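Local atomic coordinates of meso-diaminopimelate dehydrogenase (Clostridium tetani, PDB entry 3WGY), a protein that catalyses, in its natural form, the NADP-dependent oxidative deamination of meso-2,6-diaminopimelate, and is here a multiply substituted variant carrying the 2-oxo acid 4-methyl-2-oxovalerate. Residues Leu211-Ile214 / Glu215-Lys219; Gly257-Gln260 / Gly261-Gln265; Pro315-Pro318 / Glu319-Arg322. The protein carries 6 engineered substitutions. All blocks are in the same frame, centred on the assembly; numbering follows the deposited sequence.

Contact 1 (Leu211-Ile214 / Glu215-Lys219); sequences LKKI and EQDIK
Lys-212 and Glu-215, one helical turn apart, show how a surface pair can be joined in charge yet loosely held. The lysine is best followed outward. Its CB leaves the helix pointing away from the later residues, and CG is opposite the backbone N (chi1 -167°); the bend that follows, with chi2 at 61°, swings the rest of the chain back across the end of the glutamate. CD then lies 3.6 Å from OE1 of Glu-215, CE passes a little farther from the same oxygen, and NZ of Lys-212 ends 3.5 Å from Glu-215 OE1, a salt bridge whose hydrogen bond is weak. The glutamate reaches out with an extended chain, and its other oxygen turns to the next positive group: OE2 of Glu-215 is 3.7 Å from Lys-219 NZ, a long salt bridge. One carboxylate is thus shared by two ammonium groups, which probably favours its charged form.

Backbone bonds carry the turn itself, among them Ile-218 N to Ile-214 O at 2.9 Å. Beside them CG of Gln-216 lies 3.3 Å from Lys-212 O. Asp-217 brings OD1 to 2.9 Å from Lys-213 O, an approach of two acceptors and no bond. On the inner side, Ile-214 and Ile-218 point the same way and lie side by side, CG2 of Ile-214 being 3.8 Å from CD1 of Ile-218.

This apolar face lies against the sheet. Helix 211-219 is the crossover of a beta-alpha-beta unit: Ile-214 rests on Phe-234 and Ile-218 on Val-232 of strand 230-234, while Ile-218 also meets Cys-201 and Val-203 of the parallel strand 197-205. The charged residues Lys-212 and Lys-213 are exposed.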
# COMPACT_ATOMS: atom_id res chain seq x y z
N LEU B 211 31.66 -33.72 -2.33
CA LEU B 211 30.84 -32.61 -2.77
C LEU B 211 29.61 -32.97 -3.61
O LEU B 211 28.54 -32.41 -3.40
CB LEU B 211 31.72 -31.62 -3.54
CG LEU B 211 33.01 -31.22 -2.81
CD1 LEU B 211 33.76 -30.19 -3.64
CD2 LEU B 211 32.69 -30.66 -1.43
N LYS B 212 29.76 -33.88 -4.56
CA LYS B 212 28.62 -34.26 -5.39
C LYS B 212 27.53 -34.90 -4.52
O LYS B 212 26.34 -34.70 -4.76
CB LYS B 212 29.04 -35.22 -6.50
CG LYS B 212 27.99 -35.42 -7.58
CD LYS B 212 27.65 -34.11 -8.28
CE LYS B 212 26.56 -34.29 -9.30
NZ LYS B 212 26.15 -32.98 -9.88
N LYS B 213 27.95 -35.63 -3.49
CA LYS B 213 27.02 -36.31 -2.60
C LYS B 213 26.27 -35.36 -1.65
O LYS B 213 25.11 -35.60 -1.30
CB LYS B 213 27.78 -37.36 -1.79
CG LYS B 213 26.88 -38.43 -1.21
CD LYS B 213 27.33 -39.83 -1.64
CE LYS B 213 28.67 -40.22 -1.02
NZ LYS B 213 29.06 -41.63 -1.36
N ILE B 214 26.94 -34.30 -1.23
CA ILE B 214 26.31 -33.32 -0.34
C ILE B 214 25.24 -32.59 -1.14
O ILE B 214 24.12 -32.38 -0.67
CB ILE B 214 27.35 -32.28 0.17
CG1 ILE B 214 28.29 -32.93 1.17
CG2 ILE B 214 26.63 -31.09 0.79
CD1 ILE B 214 29.43 -32.03 1.60
N GLU B 215 25.61 -32.22 -2.37
CA GLU B 215 24.72 -31.52 -3.28
C GLU B 215 23.42 -32.27 -3.50
O GLU B 215 22.35 -31.67 -3.57
CB GLU B 215 25.42 -31.33 -4.62
CG GLU B 215 24.69 -30.43 -5.58
CD GLU B 215 25.29 -30.48 -6.96
OE1 GLU B 215 26.46 -30.92 -7.08
OE2 GLU B 215 24.61 -30.09 -7.92
N GLN B 216 23.52 -33.59 -3.62
CA GLN B 216 22.33 -34.40 -3.85
C GLN B 216 21.57 -34.71 -2.57
O GLN B 216 20.36 -34.93 -2.60
CB GLN B 216 22.72 -35.68 -4.61
CG GLN B 216 23.38 -35.38 -5.95
CD GLN B 216 22.52 -34.52 -6.87
OE1 GLN B 216 21.42 -34.93 -7.26
NE2 GLN B 216 23.01 -33.34 -7.20
N ASP B 217 22.27 -34.73 -1.44
CA ASP B 217 21.60 -34.97 -0.17
C ASP B 217 20.75 -33.75 0.19
O ASP B 217 19.68 -33.87 0.78
CB ASP B 217 22.63 -35.22 0.93
CG ASP B 217 23.30 -36.57 0.79
OD1 ASP B 217 23.02 -37.26 -0.22
OD2 ASP B 217 24.10 -36.93 1.67
N ILE B 218 21.24 -32.58 -0.19
CA ILE B 218 20.53 -31.34 0.07
C ILE B 218 19.33 -31.21 -0.87
O ILE B 218 18.21 -30.99 -0.42
CB ILE B 218 21.46 -30.11 -0.11
CG1 ILE B 218 22.48 -30.07 1.03
CG2 ILE B 218 20.65 -28.82 -0.10
CD1 ILE B 218 23.51 -28.96 0.91
N LYS B 219 19.59 -31.39 -2.16
CA LYS B 219 18.54 -31.28 -3.16
C LYS B 219 17.36 -32.25 -2.97
O LYS B 219 16.20 -31.85 -3.12
CB LYS B 219 19.13 -31.50 -4.56
CG LYS B 219 20.09 -30.42 -5.01
CD LYS B 219 20.30 -30.51 -6.51
CE LYS B 219 21.24 -29.44 -7.02
NZ LYS B 219 21.08 -29.21 -8.48

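Contact 2 (Gly257-Gln260 / Gly261-Gln265); sequences GNTQ and GGAKQ
Thr-259 and Ala-263 close the turn of a beta hairpin through two bonds of opposite sense. Thr-259 N gives its hydrogen to Ala-263 O at 2.7 Å, in the carbonyl plane, and Ala-263 N returns one to the hydroxyl, Thr-259 OG1, at 2.9 Å. The threonine hydroxyl is placed for this by a chi1 of 64°, which sets OG1 between its own N and carbonyl carbon. Gly-261 N adds a weak bond to Thr-259 OG1 at 3.2 Å, and the hydroxyl has another weak one with Glu-278 of the second subunit. Farther down the hairpin, Gly-257 and Gln-265 form a hydrogen-bonded antiparallel pair, N to O in both directions, and Asn-258 faces Lys-264 in the next, non-hydrogen-bonded pair; Asn-258 CA lies 3.1 Å from Ala-263 O in a CA-H...O contact.

Packing round the threonine methyl is unusually tight, its exact spacings doubtful: CG2 of Thr-259 meets Ala-263 CB and the bent chain of Gln-265. That amide is engaged elsewhere: NE2 of Gln-265 bonds to Ser-275 O of the second subunit, and Lys-264 N to Glu-274 of the same subunit.

At Gly-262 a positive phi of 102° suits glycine in the turn. The chemistry implies a tip in which a threonine hydroxyl stands in for a backbone carbonyl toward Ala-263 N, while its outer strand edge continues the sheet into the partner subunit.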
# COMPACT_ATOMS: atom_id res chain seq x y z
N GLY B 257 -5.42 -8.65 -11.88
CA GLY B 257 -6.85 -8.73 -12.10
C GLY B 257 -7.17 -8.35 -13.51
O GLY B 257 -6.33 -7.87 -14.26
N ASN B 258 -8.42 -8.59 -13.89
CA ASN B 258 -8.85 -8.25 -15.23
C ASN B 258 -10.08 -7.36 -15.08
O ASN B 258 -10.87 -7.55 -14.16
CB ASN B 258 -9.20 -9.51 -16.01
CG ASN B 258 -10.06 -10.47 -15.21
OD1 ASN B 258 -9.58 -11.12 -14.27
ND2 ASN B 258 -11.33 -10.56 -15.57
N THR B 259 -10.22 -6.37 -15.95
CA THR B 259 -11.39 -5.52 -15.88
C THR B 259 -12.54 -6.40 -16.31
O THR B 259 -12.45 -7.62 -16.28
CB THR B 259 -11.29 -4.33 -16.83
OG1 THR B 259 -11.28 -4.81 -18.18
CG2 THR B 259 -10.03 -3.54 -16.56
N GLN B 260 -13.63 -5.78 -16.74
CA GLN B 260 -14.78 -6.57 -17.16
C GLN B 260 -14.65 -6.97 -18.64
O GLN B 260 -15.14 -8.03 -19.05
CB GLN B 260 -16.06 -5.78 -16.90
CG GLN B 260 -16.24 -5.35 -15.42
CD GLN B 260 -15.18 -4.36 -14.94
OE1 GLN B 260 -15.19 -3.18 -15.32
NE2 GLN B 260 -14.26 -4.83 -14.11
N GLY B 261 -13.97 -6.14 -19.42
CA GLY B 261 -13.79 -6.44 -20.83
C GLY B 261 -12.51 -7.19 -21.15
O GLY B 261 -12.21 -7.43 -22.32
N GLY B 262 -11.75 -7.56 -20.12
CA GLY B 262 -10.51 -8.29 -20.35
C GLY B 262 -9.25 -7.45 -20.24
O GLY B 262 -8.15 -7.92 -20.55
N ALA B 263 -9.39 -6.21 -19.80
CA ALA B 263 -8.22 -5.34 -19.65
C ALA B 263 -7.40 -5.84 -18.46
O ALA B 263 -7.96 -6.21 -17.43
CB ALA B 263 -8.66 -3.90 -19.42
N LYS B 264 -6.09 -5.86 -18.61
CA LYS B 264 -5.20 -6.34 -17.56
C LYS B 264 -4.81 -5.24 -16.58
O LYS B 264 -4.17 -4.27 -16.96
CB LYS B 264 -3.94 -6.95 -18.19
CG LYS B 264 -4.22 -8.08 -19.18
CD LYS B 264 -2.99 -8.38 -20.03
CE LYS B 264 -3.20 -9.59 -20.95
NZ LYS B 264 -3.25 -10.89 -20.22
N GLN B 265 -5.19 -5.40 -15.32
CA GLN B 265 -4.87 -4.41 -14.30
C GLN B 265 -3.97 -5.07 -13.26
O GLN B 265 -4.35 -6.08 -12.67
CB GLN B 265 -6.16 -3.91 -13.64
CG GLN B 265 -7.30 -3.65 -14.63
CD GLN B 265 -7.22 -2.29 -15.31
OE1 GLN B 265 -6.22 -1.96 -15.97
NE2 GLN B 265 -8.28 -1.50 -15.17

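Contact 3 (Pro315-Pro318 / Glu319-Arg322); sequences PKTP and EELR
Thr-317 and Glu-320 exchange hydrogen bonds across the first turn of helix 318-324. The backbone N of Thr-317 donates to the glutamate carboxylate, its distance to Glu-320 OE2 being 2.9 Å and the bond nearly straight; the N-H arrives on the anti side, 34° out of the carboxylate plane. In return Glu-320 N donates to Thr-317 OG1 at 3.3 Å. A chi1 of 65° in the threonine turns OG1 over the helix start, where a water also sits 2.8 Å from Thr-317 OG1 and makes a weak bond to Glu-319. The glutamate chain reaches back in extended form, carrying CG to 3.2 Å from Thr-317 OG1.

Lys-316 crosses this chain at about a right angle, its CB lying 3.3 Å from Glu-320 OE2 and 3.8 Å from Leu-321 CD2. The ammonium goes on to salt bridges with Glu-324 of its own chain and with Glu-136 of the second subunit. On another side of the turn the Arg-322 guanidinium, its chain bent at chi3, lays one face over the backbone: Pro-318 O stands 3.6 Å above the plane, over its centre. The same arginine makes a cation-pi contact with Phe-103 of the second subunit.

With Thr-317 as N-cap and Pro-318 as the first helical residue, the reciprocal bonds define a capping box, the classic way of starting a helix, set here beside the subunit interface.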
# COMPACT_ATOMS: atom_id res chain seq x y z
N PRO B 315 2.66 11.28 12.63
CA PRO B 315 2.60 12.25 13.72
C PRO B 315 2.03 13.58 13.23
O PRO B 315 1.81 14.50 14.01
CB PRO B 315 4.06 12.38 14.14
CG PRO B 315 4.78 12.26 12.83
CD PRO B 315 4.04 11.10 12.16
N LYS B 316 1.79 13.68 11.92
CA LYS B 316 1.24 14.90 11.34
C LYS B 316 -0.26 14.99 11.57
O LYS B 316 -0.92 13.99 11.87
CB LYS B 316 1.55 14.96 9.84
CG LYS B 316 3.04 15.10 9.55
CD LYS B 316 3.36 14.97 8.06
CE LYS B 316 4.87 15.11 7.82
NZ LYS B 316 5.29 14.84 6.40
N THR B 317 -0.80 16.19 11.46
CA THR B 317 -2.23 16.39 11.65
C THR B 317 -2.95 16.04 10.36
O THR B 317 -2.34 16.02 9.28
CB THR B 317 -2.55 17.85 11.95
OG1 THR B 317 -2.22 18.64 10.80
CG2 THR B 317 -1.76 18.34 13.16
N PRO B 318 -4.26 15.75 10.45
CA PRO B 318 -5.09 15.40 9.29
C PRO B 318 -4.98 16.44 8.18
O PRO B 318 -4.87 16.08 7.01
CB PRO B 318 -6.49 15.32 9.88
CG PRO B 318 -6.21 14.76 11.24
CD PRO B 318 -5.04 15.59 11.70
N GLU B 319 -5.00 17.71 8.55
CA GLU B 319 -4.90 18.80 7.58
C GLU B 319 -3.58 18.76 6.83
O GLU B 319 -3.56 18.95 5.61
CB GLU B 319 -5.01 20.16 8.26
CG GLU B 319 -6.41 20.62 8.56
CD GLU B 319 -6.44 22.06 9.07
OE1 GLU B 319 -5.98 22.31 10.21
OE2 GLU B 319 -6.90 22.94 8.31
N GLU B 320 -2.49 18.54 7.56
CA GLU B 320 -1.15 18.48 6.98
C GLU B 320 -1.01 17.34 5.98
O GLU B 320 -0.35 17.49 4.94
CB GLU B 320 -0.11 18.31 8.08
CG GLU B 320 0.15 19.56 8.91
CD GLU B 320 1.08 19.30 10.08
OE1 GLU B 320 1.73 20.25 10.55
OE2 GLU B 320 1.14 18.14 10.55
N LEU B 321 -1.62 16.21 6.29
CA LEU B 321 -1.57 15.05 5.41
C LEU B 321 -2.31 15.32 4.11
O LEU B 321 -1.78 15.06 3.03
CB LEU B 321 -2.17 13.83 6.11
CG LEU B 321 -1.39 13.32 7.33
CD1 LEU B 321 -2.03 12.04 7.84
CD2 LEU B 321 0.06 13.07 6.94
N ARG B 322 -3.53 15.86 4.21
CA ARG B 322 -4.34 16.16 3.03
C ARG B 322 -3.71 17.22 2.12
O ARG B 322 -3.93 17.21 0.92
CB ARG B 322 -5.75 16.62 3.44
CG ARG B 322 -6.61 15.53 4.08
CD ARG B 322 -8.06 15.98 4.24
NE ARG B 322 -8.23 17.02 5.25
CZ ARG B 322 -8.40 16.80 6.55
NH1 ARG B 322 -8.54 17.82 7.38
NH2 ARG B 322 -8.45 15.55 7.02
O HOH W 1 -2.66 21.42 10.61

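How the contacts relate
None of the three contacts is wholly core. Contact 1 and contact 2 are partly buried, whereas contact 3 lies at the surface. Each shows a different local solution: a helix with a shared carboxylate at its surface and isoleucines against a sheet, a hairpin tip organised by a hydroxyl, and a helix start bonded in both directions. Contact 1 packs against the mixed sheet, whereas contact 2 is the end of a hairpin of the antiparallel one, their centres about 46 Å apart. Contact 1 is touched by no other chain of the assembly, while contacts 2 and 3 both meet the second subunit, the former through backbone and amide bonds, the latter through charged side chains and leucine packing.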